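Local coordinates for DUTPase (Staphylococcus phage 11, PDB 4GV8), which hydrolyses dUTP to dUMP and pyrophosphate as a trimeric phage dUTPase, and probably has a second, moonlighting role, at residues B[11-16]-B[128-133]. Sequence-based numbering, arbitrary orientation.
Sequences SENARM and INEGDK
Asn-13 and Glu-130, their CA atoms 7.1 Å apart, meet where two surface beta turns of the dUTPase jelly roll face each other: a type I turn from Ser-11 to Ala-14, in the loop between strands 4-9 and 18-19, and a type II turn from Asn-129 to Asp-132, in the loop between strands 126-128 and 133-141. The contact is small, burying 117 Å², and is carried by the carboxylate of Glu-130. With CG anti to the backbone N (chi1 -164°) and the chain bent at chi2, this side chain reaches across to Asn-13, where OE2 comes within 2.6 Å of the backbone O and 3.6 Å of CB. Each turn is braced from within. Inside the type I turn, Ser-11 OG accepts the backbone N-H of Asn-13 at 3.1 Å, forming an ST turn, and is also hydrogen-bonded to Asp-48 OD2. In the second, Gly-131 holds the third position, where its positive phi (102°) would press a CB against the preceding carbonyl O. Thr-34 OG1 is hydrogen-bonded to Glu-130 N. Arg-15 extends to a salt bridge with Glu-18 and a cation-pi contact with Phe-30. Asp-132 OD2 receives Asn-129 N at 2.7 Å in a nearly straight bond (176°), approached from above the carboxylate plane.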
# COMPACT_ATOMS: atom_id res chain seq x y z
N SER B 11 -0.59 27.86 2.96
CA SER B 11 -0.63 28.63 4.20
C SER B 11 0.77 28.88 4.73
O SER B 11 1.78 28.42 4.16
CB SER B 11 -1.50 27.92 5.26
OG SER B 11 -0.83 26.80 5.80
N GLU B 12 0.77 29.62 5.83
CA GLU B 12 1.95 29.88 6.64
C GLU B 12 2.48 28.60 7.33
O GLU B 12 3.66 28.57 7.68
CB GLU B 12 1.67 30.99 7.70
CG GLU B 12 0.63 30.64 8.78
CD GLU B 12 0.44 31.74 9.85
OE1 GLU B 12 1.01 32.87 9.76
OE2 GLU B 12 -0.31 31.47 10.81
N ASN B 13 1.61 27.60 7.51
CA ASN B 13 1.95 26.29 8.14
C ASN B 13 2.60 25.28 7.15
O ASN B 13 3.07 24.21 7.57
CB ASN B 13 0.68 25.70 8.77
CG ASN B 13 0.11 26.58 9.91
OD1 ASN B 13 0.85 27.24 10.62
ND2 ASN B 13 -1.22 26.60 10.05
N ALA B 14 2.61 25.64 5.87
CA ALA B 14 3.13 24.77 4.78
C ALA B 14 4.64 24.86 4.64
O ALA B 14 5.29 25.80 5.08
CB ALA B 14 2.46 25.10 3.46
N ARG B 15 5.21 23.85 4.03
CA ARG B 15 6.64 23.83 3.87
C ARG B 15 6.95 23.16 2.58
O ARG B 15 6.35 22.11 2.27
CB ARG B 15 7.31 23.04 4.97
CG ARG B 15 8.82 23.05 4.80
CD ARG B 15 9.48 22.41 5.98
NE ARG B 15 10.88 22.15 5.68
CZ ARG B 15 11.76 21.64 6.55
NH1 ARG B 15 11.39 21.34 7.80
NH2 ARG B 15 13.01 21.43 6.16
N MET B 16 7.88 23.75 1.84
CA MET B 16 8.32 23.19 0.58
C MET B 16 8.73 21.73 0.80
O MET B 16 9.53 21.44 1.69
CB MET B 16 9.52 24.01 0.01
CG MET B 16 9.09 25.19 -0.84
SD MET B 16 7.96 24.84 -2.22
CE MET B 16 9.13 24.41 -3.51
N ILE B 128 0.77 13.95 16.06
CA ILE B 128 1.39 14.41 14.83
C ILE B 128 1.41 15.95 15.00
O ILE B 128 0.41 16.58 15.38
CB ILE B 128 0.52 14.03 13.60
CG1 ILE B 128 0.48 12.51 13.44
CG2 ILE B 128 0.96 14.75 12.32
CD1 ILE B 128 -0.80 12.03 12.83
N ASN B 129 2.57 16.50 14.79
CA ASN B 129 2.80 17.93 14.97
C ASN B 129 3.03 18.56 13.65
O ASN B 129 3.67 17.98 12.74
CB ASN B 129 3.97 18.16 15.91
CG ASN B 129 3.68 17.64 17.29
OD1 ASN B 129 2.68 18.02 17.90
ND2 ASN B 129 4.48 16.71 17.75
N GLU B 130 2.46 19.75 13.53
CA GLU B 130 2.74 20.67 12.45
C GLU B 130 4.26 20.60 12.23
O GLU B 130 5.01 20.69 13.19
CB GLU B 130 2.26 22.07 12.91
CG GLU B 130 2.10 23.13 11.82
CD GLU B 130 3.42 23.66 11.32
OE1 GLU B 130 4.34 23.83 12.15
OE2 GLU B 130 3.54 23.90 10.10
N GLY B 131 4.72 20.35 10.99
CA GLY B 131 6.18 20.34 10.69
C GLY B 131 6.76 18.92 10.59
O GLY B 131 7.86 18.73 10.08
N ASP B 132 6.02 17.94 11.10
CA ASP B 132 6.47 16.53 11.00
C ASP B 132 6.63 16.09 9.55
O ASP B 132 5.76 16.35 8.71
CB ASP B 132 5.50 15.54 11.70
CG ASP B 132 5.60 15.58 13.21
OD1 ASP B 132 6.57 16.15 13.73
OD2 ASP B 132 4.70 15.05 13.90
N LYS B 133 7.77 15.45 9.29
CA LYS B 133 8.10 14.85 7.98
C LYS B 133 7.42 13.44 7.93
O LYS B 133 8.00 12.41 8.31
CB LYS B 133 9.60 14.75 7.82
CG LYS B 133 10.04 14.51 6.38
CD LYS B 133 11.50 14.14 6.29
CE LYS B 133 12.40 15.35 6.33
NZ LYS B 133 13.78 14.86 6.63